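Local atomic coordinates of DNA-3-methyladenine glycosidase II, putative (Deinococcus radiodurans, PDB entry 2YG9), a protein that belongs to the HhH-GPD superfamily of base excision DNA repair proteins and has an all-helical fold in which loops join the helices. Residues Val22-Leu26 against Leu167-Asp171; Leu55-Pro61 against Phe162-Ala168; Pro61-Leu65 against Phe133-Ser137; Val66-Ala70 against Gln80-Leu86; Pro95-Leu99 against Ala123-Val127. All blocks are in the same frame, centred on the assembly; numbering follows the deposited sequence.

In the fold
Contacts 3 and 4 are the buried ones, and both use helix 61-71: contact 3 packs its first turn apolarly against the 133-137 loop, whereas contact 4 adds a polar arginine-glutamine edge where the helix meets helix 76-87. Contacts 1, 2 and 5 are only partly buried. Contacts 1 and 2, with centres 9 Å apart, share Leu-167 and Ala-168, so the end of helix 156-166 and the loop after it are packed by two extended, proline-rich segments with the help of backbone carbonyls and water. Contact 5, about 26 Å from contact 1 between centres, is wholly aliphatic. Phe-62 links it to contact 3, because that ring touches Pro-95, Leu-98 and Ala-123.

Contact 1: residues Val22-Leu26 against Leu167-Asp171; sequences VLPPL and LARPD
Pro-170 lays its ring against the base of Leu-23, with its CG only 3.5 Å from Leu-23 CB, tighter than usual for two carbons. The same ring packs against the extended 22-26 backbone: its CD lies 3.3 Å from Leu-23 O, and Leu-26 CD2 reaches its CB from farther along the chain. The CD1 branch of Leu-23 rests 3.6 Å from Asp-171 CB, while the carboxylate of Asp-171 turns to a salt bridge with Arg-204. Val-22 CG1 is anti to the backbone N (chi1 -170°), and from there it sits over the centre of one face of the Arg-169 guanidinium, 3.7 Å from CZ. Its NH1 is held from outside the two segments, in a salt bridge with Asp-141 and a hydrogen bond to Gln-139 O. Polar linkage is indirect: a water accepts from Leu-26 N at 3.0 Å and donates to Ala-168 O at 2.6 Å. That carbonyl also takes a CA-H...O contact from Pro-25 CA at 3.3 Å. The result is loop-to-loop packing, in which the extended N-terminal segment crosses the connection between helix 156-166 and helix 178-187, part of the two-lobed, all-helical HhH-GPD architecture.

Contact 2: residues Leu55-Pro61 against Phe162-Ala168; sequences LAPTPDP and FLLFALA
Thr-58 carries the polar centre of this contact, its backbone N donating to Ala-166 O at 2.9 Å. Its side chain divides the work between two branches. OG1 is anti to the backbone N (chi1 -173°) and accepts from Asp-60 N in an ST turn, while CG2 is placed between the backbone N and the carbonyl carbon, 3.4 Å from the same Ala-166 O and also against Ala-166 CB and Leu-167 CD2. Just before it, where the two backbones approach most closely, Pro-57 rests its CB 3.5 Å from Leu-167 O. Leu-167 CD2 continues to Pro-61 CB, where the two side chains meet at about a right angle. Phe-162 has CG anti to its own N (chi1 177°), which presents the ring edge to Pro-61: CE1 lies 3.3 Å from Pro-61 O, near the ring plane, and CZ touches Pro-61 CB. At the other end, Leu-55 sends CD1 to Phe-165 CD1 (4.0 Å) and Leu-164 O, while its carbonyl O touches Ala-168 CB at 3.5 Å. At the close of this helix, Phe-162 O accepts from both Ala-166 N and Leu-167 N, the latter in a wider pi-type turn. A water lies 2.8 Å from Ala-56 O and 2.7 Å from Phe-165 O and can bridge them, though it may not serve both at once. Chemically, then, one direct backbone bond fixes the loop to the helix end, and hydrophobic groups from Leu-55 to Pro-61 pack on both sides of it along the chain.

Contact 3: residues Pro61-Leu65 against Phe133-Ser137; sequences PFGRL and FAHLS
With CG anti to the backbone N (chi1 179°), Phe-62 swings its ring away from the start of its helix, while Phe-133, whose CG is anti to the carbonyl carbon (chi1 -70°), brings its own ring over to meet it. The planes stand at 80° and the centroids are 5.3 Å apart, which makes a T-shaped pair with Phe-62 supplying the edge. Its CD1 lies above the Phe-133 face, offset toward the rim, at 3.8 Å from CE2. Phe-62 CB adds a CH-pi contact over the same face, 4.3 Å from the centroid. One helical turn on, Leu-65 CD2 comes to the Phe-133 ring at its edge instead, 3.7 Å from CE1. Pro-61 fills in at the loop backbone: its CG is 3.5 Å from Phe-133 O, and its CB lies 3.8 Å from Leu-136 CD1. Beyond the two segments, Phe-62 also packs on Pro-95 and Leu-98, and Phe-133 on Ala-126, so both rings face a shared apolar interior. This is aromatic core packing, in which the first turn of helix 61-71 meets the loop that leads from helix 113-127 to helix 141-149, the latter probably the first helix of the family's helix-hairpin-helix motif.

Contact 4: residues Val66-Ala70 against Gln80-Leu86; sequences VRSVA and QAIYGRL
Arg-67 runs across the ring of Tyr-83 for almost its whole length. Its CB lies over the face, 4.0 Å from the ring centroid in a CH-pi contact, and CG follows at 3.9 Å from Tyr-83 CG. The chain then bends at chi3 (-80°), which carries the guanidinium over the CD2-CE2 side of the ring. NE is near CD2 and CE2, CZ comes to 3.4 Å from Tyr-83 CD2, and NH2 hangs above CD2 and CE2. The guanidinium and ring planes are 37° apart, so the overlap is tilted rather than a flat stack. At the tip, NH1 donates to Gln-80 OE1 at 2.9 Å with an N-H...O angle of 143°. This bond is not straight, and its donor sits above the amide carbonyl plane and not on a lone pair. NH2 also gives to a water, which accepts from Gln-80 NE2 at 3.0 Å, so both ends of the amide are tied to the arginine. Deeper between the helices, Leu-86 CD1 fits against Val-66 CG1 (3.8 Å) and Ala-70 CB (4.0 Å). Val-66 CG1 also reaches the edge of Tyr-83, whose OH probably bonds to Gly-63 O. Helix 61-71 and the next, 76-87, pack here with local axes 9.4 Å apart at closest, and their interface grades from an aliphatic interior to a polar margin, where the Tyr-83 face and Gln-80 hold the arginine tip.

Contact 5: residues Pro95-Leu99 against Ala123-Val127; sequences PAALL and AAAAV
Aliphatic packing accounts for nearly all of this interface. Pro-95 presses its ring on Ala-126, with CG 3.5 Å from Ala-126 CB, a separation below usual van der Waals contact, and CB 3.7 Å from Val-127 CG1. The backbones come close, with the CA atoms of Pro-95 and Ala-123 4.2 Å apart, consistent with the small alanine side chains facing the proline. Ala-123 CB touches both Leu-98 CB (4.2 Å) and Leu-99 CD2 (3.8 Å). A second aliphatic pair closes the margin. Leu-99 and Val-127 reach toward each other tip to tip, CD1 to CG2 at 3.4 Å, again tight. Val-127, at chi1 -55°, has CG2 between its backbone N and carbonyl carbon, directed at Leu-99, while CG1, anti to the carbonyl carbon, is the branch that meets Pro-95. Both residues also touch a crystal neighbour, so their conformations may be influenced by the lattice.

Contacts of carbon with backbone polar atoms form the second kind. Ala-123 CB lies 3.5 Å from Pro-95 O, an oxygen that already accepts from Leu-99 N, and Leu-99 CD2 approaches Ala-124 N. From outside the two segments, Phe-62 of helix 61-71 covers the inner side at Ala-123. Chemically, the short helix 95-98 is held on helix 113-127 by shape and hydrophobic burial, and the small alanine side chains are consistent with the close approach of the backbones.

Contact 1: residues Val22-Leu26 against Leu167-Asp171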
# COMPACT_ATOMS: atom_id res chain seq x y z
N VAL A 22 2.21 -0.02 -17.16
CA VAL A 22 2.69 -0.33 -15.83
C VAL A 22 4.16 0.11 -15.74
O VAL A 22 4.98 -0.24 -16.60
CB VAL A 22 2.57 -1.85 -15.53
CG1 VAL A 22 2.85 -2.13 -14.08
CG2 VAL A 22 1.20 -2.34 -15.91
N LEU A 23 4.48 0.87 -14.70
CA LEU A 23 5.86 1.25 -14.41
C LEU A 23 6.50 0.22 -13.48
O LEU A 23 5.89 -0.17 -12.45
CB LEU A 23 5.90 2.65 -13.80
CG LEU A 23 5.37 3.80 -14.68
CD1 LEU A 23 5.00 5.04 -13.87
CD2 LEU A 23 6.38 4.16 -15.76
N PRO A 24 7.73 -0.24 -13.82
CA PRO A 24 8.36 -1.22 -12.96
C PRO A 24 8.80 -0.65 -11.60
O PRO A 24 9.09 0.54 -11.48
CB PRO A 24 9.58 -1.67 -13.77
CG PRO A 24 9.91 -0.53 -14.63
CD PRO A 24 8.57 0.06 -14.99
N PRO A 25 8.86 -1.51 -10.57
CA PRO A 25 9.42 -1.06 -9.30
C PRO A 25 10.83 -0.52 -9.46
O PRO A 25 11.63 -1.03 -10.29
CB PRO A 25 9.48 -2.34 -8.46
CG PRO A 25 8.43 -3.25 -9.09
CD PRO A 25 8.43 -2.92 -10.54
N LEU A 26 11.13 0.52 -8.69
CA LEU A 26 12.47 1.05 -8.65
C LEU A 26 13.39 -0.01 -8.04
O LEU A 26 13.00 -0.76 -7.13
CB LEU A 26 12.54 2.36 -7.82
CG LEU A 26 11.56 3.48 -8.14
CD1 LEU A 26 11.84 4.76 -7.27
CD2 LEU A 26 11.61 3.83 -9.61
N LEU A 167 3.20 -4.35 -4.02
CA LEU A 167 3.60 -4.53 -5.39
C LEU A 167 4.77 -3.61 -5.75
O LEU A 167 5.34 -3.77 -6.82
CB LEU A 167 2.41 -4.30 -6.34
CG LEU A 167 1.15 -5.14 -6.06
CD1 LEU A 167 0.12 -5.03 -7.17
CD2 LEU A 167 1.51 -6.60 -5.73
N ALA A 168 5.14 -2.70 -4.83
CA ALA A 168 6.23 -1.71 -5.07
C ALA A 168 6.10 -0.91 -6.37
O ALA A 168 7.08 -0.53 -7.03
CB ALA A 168 7.60 -2.39 -4.99
N ARG A 169 4.86 -0.57 -6.71
CA ARG A 169 4.66 0.29 -7.85
C ARG A 169 5.14 1.70 -7.54
O ARG A 169 4.93 2.17 -6.43
CB ARG A 169 3.23 0.28 -8.26
CG ARG A 169 2.77 -1.09 -8.56
CD ARG A 169 1.99 -1.11 -9.74
NE ARG A 169 1.65 -2.48 -10.18
CZ ARG A 169 0.74 -2.73 -11.12
NH1 ARG A 169 0.04 -1.73 -11.64
NH2 ARG A 169 0.48 -3.98 -11.49
N PRO A 170 5.83 2.34 -8.50
CA PRO A 170 6.53 3.62 -8.25
C PRO A 170 5.74 4.93 -8.35
O PRO A 170 6.28 5.99 -7.99
CB PRO A 170 7.59 3.61 -9.33
CG PRO A 170 6.87 3.02 -10.49
CD PRO A 170 6.07 1.88 -9.89
N ASP A 171 4.50 4.92 -8.82
CA ASP A 171 3.87 6.15 -9.19
C ASP A 171 2.46 6.31 -8.61
O ASP A 171 1.49 6.65 -9.32
CB ASP A 171 3.88 6.32 -10.72
CG ASP A 171 3.58 7.73 -11.12
OD1 ASP A 171 3.88 8.67 -10.33
OD2 ASP A 171 3.03 7.93 -12.20
O HOH W 1 8.99 1.17 -6.64

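Contact 2: residues Leu55-Pro61 against Phe162-Ala168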
# COMPACT_ATOMS: atom_id res chain seq x y z
N LEU A 55 11.85 -0.86 -1.80
CA LEU A 55 10.82 -1.91 -1.68
C LEU A 55 10.90 -2.89 -2.86
O LEU A 55 10.92 -2.47 -4.02
CB LEU A 55 9.40 -1.31 -1.65
CG LEU A 55 9.24 -0.22 -0.62
CD1 LEU A 55 7.84 0.32 -0.58
CD2 LEU A 55 9.68 -0.77 0.71
N ALA A 56 10.91 -4.18 -2.54
CA ALA A 56 10.90 -5.26 -3.52
C ALA A 56 9.47 -5.69 -3.76
O ALA A 56 8.72 -5.90 -2.80
CB ALA A 56 11.73 -6.46 -3.01
N PRO A 57 9.09 -5.88 -5.02
CA PRO A 57 7.73 -6.32 -5.25
C PRO A 57 7.53 -7.73 -4.62
O PRO A 57 8.44 -8.55 -4.69
CB PRO A 57 7.64 -6.35 -6.76
CG PRO A 57 9.04 -6.59 -7.23
CD PRO A 57 9.89 -5.83 -6.26
N THR A 58 6.39 -7.97 -3.97
CA THR A 58 6.14 -9.26 -3.32
C THR A 58 5.97 -10.40 -4.34
O THR A 58 5.27 -10.27 -5.36
CB THR A 58 4.88 -9.23 -2.39
OG1 THR A 58 4.78 -10.47 -1.66
CG2 THR A 58 3.62 -8.98 -3.21
N PRO A 59 6.54 -11.56 -4.02
CA PRO A 59 6.30 -12.72 -4.84
C PRO A 59 4.92 -13.38 -4.54
O PRO A 59 4.52 -14.33 -5.25
CB PRO A 59 7.41 -13.65 -4.43
CG PRO A 59 7.74 -13.29 -3.07
CD PRO A 59 7.43 -11.84 -2.89
N ASP A 60 4.23 -12.89 -3.50
CA ASP A 60 2.95 -13.44 -3.03
C ASP A 60 1.94 -12.32 -2.75
O ASP A 60 1.62 -12.00 -1.60
CB ASP A 60 3.16 -14.25 -1.76
CG ASP A 60 1.87 -14.93 -1.25
OD1 ASP A 60 0.89 -15.06 -2.05
OD2 ASP A 60 1.87 -15.32 -0.05
N PRO A 61 1.43 -11.70 -3.81
CA PRO A 61 0.44 -10.63 -3.67
C PRO A 61 -0.78 -10.99 -2.80
O PRO A 61 -1.22 -10.19 -1.94
CB PRO A 61 0.05 -10.37 -5.12
CG PRO A 61 1.23 -10.72 -5.88
CD PRO A 61 1.80 -11.91 -5.23
N PHE A 162 -1.67 -1.08 -1.17
CA PHE A 162 -1.23 -2.40 -1.65
C PHE A 162 -0.31 -2.33 -2.89
O PHE A 162 0.75 -2.96 -2.99
CB PHE A 162 -2.48 -3.27 -1.89
CG PHE A 162 -2.18 -4.64 -2.44
CD1 PHE A 162 -1.66 -5.63 -1.63
CD2 PHE A 162 -2.40 -4.92 -3.77
CE1 PHE A 162 -1.36 -6.90 -2.16
CE2 PHE A 162 -2.13 -6.18 -4.29
CZ PHE A 162 -1.64 -7.16 -3.49
N LEU A 163 -0.72 -1.53 -3.85
CA LEU A 163 0.13 -1.23 -5.00
C LEU A 163 1.48 -0.66 -4.58
O LEU A 163 2.53 -1.12 -5.07
CB LEU A 163 -0.58 -0.24 -5.94
CG LEU A 163 -1.42 -0.79 -7.09
CD1 LEU A 163 -2.47 -1.74 -6.61
CD2 LEU A 163 -2.05 0.40 -7.82
N LEU A 164 1.45 0.33 -3.68
CA LEU A 164 2.66 1.02 -3.28
C LEU A 164 3.58 0.13 -2.45
O LEU A 164 4.77 -0.04 -2.78
CB LEU A 164 2.33 2.33 -2.57
CG LEU A 164 3.41 3.40 -2.31
CD1 LEU A 164 2.65 4.70 -1.98
CD2 LEU A 164 4.41 3.03 -1.17
N PHE A 165 3.04 -0.45 -1.39
CA PHE A 165 3.84 -1.21 -0.47
C PHE A 165 4.01 -2.68 -0.82
O PHE A 165 5.09 -3.21 -0.57
CB PHE A 165 3.36 -1.07 0.96
CG PHE A 165 3.56 0.28 1.54
CD1 PHE A 165 4.83 0.69 1.96
CD2 PHE A 165 2.51 1.16 1.65
CE1 PHE A 165 5.01 1.95 2.52
CE2 PHE A 165 2.70 2.41 2.21
CZ PHE A 165 3.95 2.81 2.62
N ALA A 166 3.01 -3.35 -1.37
CA ALA A 166 3.17 -4.81 -1.66
C ALA A 166 3.77 -5.02 -3.04
O ALA A 166 4.77 -5.75 -3.21
CB ALA A 166 1.83 -5.58 -1.53
N LEU A 167 3.20 -4.35 -4.02
CA LEU A 167 3.60 -4.53 -5.39
C LEU A 167 4.77 -3.61 -5.75
O LEU A 167 5.34 -3.77 -6.82
CB LEU A 167 2.41 -4.30 -6.34
CG LEU A 167 1.15 -5.14 -6.06
CD1 LEU A 167 0.12 -5.03 -7.17
CD2 LEU A 167 1.51 -6.60 -5.73
N ALA A 168 5.14 -2.70 -4.83
CA ALA A 168 6.23 -1.71 -5.07
C ALA A 168 6.10 -0.91 -6.37
O ALA A 168 7.08 -0.53 -7.03
CB ALA A 168 7.60 -2.39 -4.99
O HOH W 2 7.07 -5.10 -0.70

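Contact 3: residues Pro61-Leu65 against Phe133-Ser137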
# COMPACT_ATOMS: atom_id res chain seq x y z
N PRO A 61 1.43 -11.70 -3.81
CA PRO A 61 0.44 -10.63 -3.67
C PRO A 61 -0.78 -10.99 -2.80
O PRO A 61 -1.22 -10.19 -1.94
CB PRO A 61 0.05 -10.37 -5.12
CG PRO A 61 1.23 -10.72 -5.88
CD PRO A 61 1.80 -11.91 -5.23
N PHE A 62 -1.35 -12.17 -3.07
CA PHE A 62 -2.50 -12.63 -2.31
C PHE A 62 -2.25 -12.62 -0.79
O PHE A 62 -2.97 -12.00 -0.03
CB PHE A 62 -3.01 -14.00 -2.77
CG PHE A 62 -4.17 -14.48 -1.97
CD1 PHE A 62 -5.41 -13.94 -2.19
CD2 PHE A 62 -3.99 -15.36 -0.92
CE1 PHE A 62 -6.50 -14.34 -1.42
CE2 PHE A 62 -5.07 -15.78 -0.14
CZ PHE A 62 -6.33 -15.24 -0.38
N GLY A 63 -1.20 -13.31 -0.36
CA GLY A 63 -0.79 -13.34 1.02
C GLY A 63 -0.52 -11.95 1.58
O GLY A 63 -0.92 -11.68 2.70
N ARG A 64 0.15 -11.08 0.82
CA ARG A 64 0.36 -9.71 1.30
C ARG A 64 -0.93 -8.93 1.44
O ARG A 64 -1.04 -8.12 2.36
CB ARG A 64 1.33 -8.93 0.45
CG ARG A 64 2.82 -9.33 0.63
CD ARG A 64 3.39 -8.92 1.99
NE ARG A 64 3.40 -7.46 2.14
CZ ARG A 64 4.29 -6.63 1.57
NH1 ARG A 64 5.27 -7.09 0.82
NH2 ARG A 64 4.19 -5.33 1.76
N LEU A 65 -1.88 -9.19 0.54
CA LEU A 65 -3.22 -8.60 0.64
C LEU A 65 -3.86 -9.03 1.95
O LEU A 65 -4.36 -8.19 2.70
CB LEU A 65 -4.11 -8.93 -0.56
CG LEU A 65 -5.49 -8.22 -0.47
CD1 LEU A 65 -5.36 -6.69 -0.33
CD2 LEU A 65 -6.33 -8.62 -1.64
N PHE A 133 -4.06 -12.89 -9.08
CA PHE A 133 -2.98 -12.43 -8.21
C PHE A 133 -1.62 -12.88 -8.73
O PHE A 133 -0.62 -12.21 -8.48
CB PHE A 133 -3.19 -12.90 -6.76
CG PHE A 133 -4.33 -12.21 -6.04
CD1 PHE A 133 -4.11 -11.02 -5.34
CD2 PHE A 133 -5.61 -12.77 -6.04
CE1 PHE A 133 -5.14 -10.37 -4.66
CE2 PHE A 133 -6.65 -12.12 -5.34
CZ PHE A 133 -6.42 -10.92 -4.66
N ALA A 134 -1.57 -13.97 -9.50
CA ALA A 134 -0.30 -14.45 -10.04
C ALA A 134 0.22 -13.62 -11.23
O ALA A 134 1.42 -13.66 -11.58
CB ALA A 134 -0.40 -15.92 -10.42
N HIS A 135 -0.69 -12.86 -11.86
CA HIS A 135 -0.35 -12.10 -13.08
C HIS A 135 -0.76 -10.62 -13.01
O HIS A 135 -1.40 -10.11 -13.94
CB HIS A 135 -0.96 -12.80 -14.30
CG HIS A 135 -0.51 -14.21 -14.43
ND1 HIS A 135 -1.12 -15.25 -13.76
CD2 HIS A 135 0.57 -14.75 -15.05
CE1 HIS A 135 -0.47 -16.38 -14.00
NE2 HIS A 135 0.56 -16.10 -14.79
N LEU A 136 -0.37 -9.93 -11.94
CA LEU A 136 -0.68 -8.48 -11.79
C LEU A 136 0.33 -7.58 -12.48
O LEU A 136 0.02 -6.43 -12.85
CB LEU A 136 -0.77 -8.08 -10.32
CG LEU A 136 -1.89 -8.76 -9.49
CD1 LEU A 136 -1.69 -8.54 -8.02
CD2 LEU A 136 -3.29 -8.32 -9.93
N SER A 137 1.53 -8.13 -12.68
CA SER A 137 2.68 -7.36 -13.15
C SER A 137 2.40 -6.58 -14.38
O SER A 137 3.04 -5.57 -14.62
CB SER A 137 3.87 -8.28 -13.49
OG SER A 137 4.75 -8.31 -12.40

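Contact 4: residues Val66-Ala70 against Gln80-Leu86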
# COMPACT_ATOMS: atom_id res chain seq x y z
N VAL A 66 -3.81 -10.33 2.23
CA VAL A 66 -4.42 -10.90 3.43
C VAL A 66 -3.72 -10.34 4.67
O VAL A 66 -4.39 -9.95 5.60
CB VAL A 66 -4.39 -12.46 3.42
CG1 VAL A 66 -4.71 -13.00 4.82
CG2 VAL A 66 -5.35 -13.00 2.37
N ARG A 67 -2.39 -10.23 4.62
CA ARG A 67 -1.64 -9.61 5.74
C ARG A 67 -2.12 -8.18 6.02
O ARG A 67 -2.35 -7.83 7.16
CB ARG A 67 -0.12 -9.56 5.47
CG ARG A 67 0.69 -9.24 6.74
CD ARG A 67 2.13 -8.96 6.43
NE ARG A 67 2.91 -10.18 6.23
CZ ARG A 67 3.50 -10.89 7.20
NH1 ARG A 67 3.39 -10.55 8.49
NH2 ARG A 67 4.20 -11.97 6.88
N SER A 68 -2.27 -7.40 4.96
CA SER A 68 -2.67 -6.00 5.08
C SER A 68 -4.05 -5.90 5.76
O SER A 68 -4.23 -5.18 6.76
CB SER A 68 -2.68 -5.36 3.68
OG SER A 68 -3.43 -4.15 3.67
N VAL A 69 -5.00 -6.67 5.24
CA VAL A 69 -6.37 -6.68 5.72
C VAL A 69 -6.41 -7.09 7.20
O VAL A 69 -7.00 -6.40 8.04
CB VAL A 69 -7.24 -7.63 4.86
CG1 VAL A 69 -8.61 -7.86 5.49
CG2 VAL A 69 -7.37 -7.07 3.45
N ALA A 70 -5.80 -8.22 7.49
CA ALA A 70 -5.75 -8.76 8.84
C ALA A 70 -5.14 -7.82 9.85
O ALA A 70 -5.62 -7.74 10.97
CB ALA A 70 -5.02 -10.07 8.86
N GLN A 80 1.24 -9.08 13.39
CA GLN A 80 2.12 -10.20 13.08
C GLN A 80 1.58 -11.52 13.60
O GLN A 80 1.55 -12.49 12.86
CB GLN A 80 3.58 -9.98 13.56
CG GLN A 80 4.53 -11.18 13.24
CD GLN A 80 4.53 -11.66 11.76
OE1 GLN A 80 5.04 -10.97 10.86
NE2 GLN A 80 3.97 -12.87 11.51
N ALA A 81 1.17 -11.52 14.87
CA ALA A 81 0.57 -12.67 15.55
C ALA A 81 -0.59 -13.29 14.79
O ALA A 81 -0.65 -14.52 14.62
CB ALA A 81 0.07 -12.23 16.94
N ILE A 82 -1.55 -12.45 14.41
CA ILE A 82 -2.75 -12.90 13.73
C ILE A 82 -2.43 -13.45 12.33
O ILE A 82 -3.01 -14.45 11.91
CB ILE A 82 -3.83 -11.78 13.66
CG1 ILE A 82 -5.19 -12.38 13.32
CG2 ILE A 82 -3.44 -10.68 12.67
CD1 ILE A 82 -6.35 -11.49 13.71
N TYR A 83 -1.49 -12.82 11.64
CA TYR A 83 -1.07 -13.33 10.34
C TYR A 83 -0.40 -14.71 10.50
O TYR A 83 -0.61 -15.60 9.70
CB TYR A 83 -0.13 -12.36 9.58
CG TYR A 83 0.08 -12.82 8.15
CD1 TYR A 83 -0.96 -12.75 7.24
CD2 TYR A 83 1.27 -13.39 7.74
CE1 TYR A 83 -0.81 -13.21 5.96
CE2 TYR A 83 1.42 -13.86 6.42
CZ TYR A 83 0.38 -13.76 5.55
OH TYR A 83 0.47 -14.22 4.25
N GLY A 84 0.36 -14.88 11.58
CA GLY A 84 0.97 -16.16 11.90
C GLY A 84 -0.07 -17.20 12.19
O GLY A 84 0.08 -18.34 11.81
N ARG A 85 -1.15 -16.83 12.85
CA ARG A 85 -2.27 -17.79 13.06
C ARG A 85 -2.99 -18.19 11.75
O ARG A 85 -3.42 -19.35 11.59
CB ARG A 85 -3.26 -17.26 14.08
CG ARG A 85 -2.62 -17.11 15.42
CD ARG A 85 -3.65 -16.91 16.52
NE ARG A 85 -4.26 -15.59 16.45
CZ ARG A 85 -3.74 -14.49 16.98
NH1 ARG A 85 -2.57 -14.54 17.59
NH2 ARG A 85 -4.41 -13.35 16.90
N LEU A 86 -3.10 -17.25 10.82
CA LEU A 86 -3.59 -17.55 9.48
C LEU A 86 -2.69 -18.55 8.76
O LEU A 86 -3.18 -19.54 8.19
CB LEU A 86 -3.79 -16.26 8.65
CG LEU A 86 -4.97 -15.39 9.13
CD1 LEU A 86 -4.92 -14.06 8.46
CD2 LEU A 86 -6.37 -16.06 8.96
O HOH W 3 4.77 -14.35 9.08

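Contact 5: residues Pro95-Leu99 against Ala123-Val127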
# COMPACT_ATOMS: atom_id res chain seq x y z
N PRO A 95 -5.42 -19.07 -1.48
CA PRO A 95 -6.87 -18.93 -1.73
C PRO A 95 -7.73 -20.19 -1.55
O PRO A 95 -8.75 -20.16 -0.85
CB PRO A 95 -6.91 -18.41 -3.17
CG PRO A 95 -5.63 -17.66 -3.33
CD PRO A 95 -4.62 -18.45 -2.55
N ALA A 96 -7.33 -21.30 -2.15
CA ALA A 96 -8.15 -22.50 -2.09
C ALA A 96 -8.17 -23.05 -0.67
O ALA A 96 -9.17 -23.56 -0.21
CB ALA A 96 -7.63 -23.58 -3.08
N ALA A 97 -7.06 -22.94 0.04
CA ALA A 97 -6.98 -23.42 1.40
C ALA A 97 -7.87 -22.59 2.33
O ALA A 97 -8.64 -23.14 3.13
CB ALA A 97 -5.50 -23.42 1.89
N LEU A 98 -7.83 -21.27 2.19
CA LEU A 98 -8.63 -20.37 3.04
C LEU A 98 -10.15 -20.54 2.87
O LEU A 98 -10.91 -20.27 3.79
CB LEU A 98 -8.26 -18.91 2.79
CG LEU A 98 -6.94 -18.51 3.42
CD1 LEU A 98 -6.51 -17.10 3.01
CD2 LEU A 98 -7.07 -18.62 4.91
N LEU A 99 -10.57 -20.96 1.69
CA LEU A 99 -11.98 -21.30 1.44
C LEU A 99 -12.44 -22.61 2.10
O LEU A 99 -13.64 -22.88 2.19
CB LEU A 99 -12.23 -21.34 -0.06
CG LEU A 99 -12.12 -20.00 -0.77
CD1 LEU A 99 -12.34 -20.16 -2.30
CD2 LEU A 99 -13.10 -19.00 -0.17
N ALA A 123 -10.14 -14.56 -1.30
CA ALA A 123 -9.86 -15.97 -1.69
C ALA A 123 -10.78 -16.41 -2.84
O ALA A 123 -10.34 -17.03 -3.77
CB ALA A 123 -9.99 -16.92 -0.49
N ALA A 124 -12.06 -16.07 -2.75
CA ALA A 124 -13.08 -16.44 -3.73
C ALA A 124 -12.79 -15.80 -5.05
O ALA A 124 -12.92 -16.43 -6.07
CB ALA A 124 -14.51 -16.06 -3.21
N ALA A 125 -12.28 -14.58 -5.02
CA ALA A 125 -11.96 -13.84 -6.23
C ALA A 125 -10.75 -14.47 -6.94
O ALA A 125 -10.70 -14.53 -8.17
CB ALA A 125 -11.74 -12.34 -5.90
N ALA A 126 -9.81 -14.99 -6.15
CA ALA A 126 -8.63 -15.67 -6.67
C ALA A 126 -9.01 -17.02 -7.32
O ALA A 126 -8.55 -17.32 -8.43
CB ALA A 126 -7.59 -15.86 -5.55
N VAL A 127 -9.85 -17.81 -6.67
CA VAL A 127 -10.15 -19.15 -7.18
C VAL A 127 -11.10 -19.09 -8.38
O VAL A 127 -11.05 -19.96 -9.25
CB VAL A 127 -10.67 -20.09 -6.09
CG1 VAL A 127 -9.64 -20.12 -4.93
CG2 VAL A 127 -12.05 -19.72 -5.62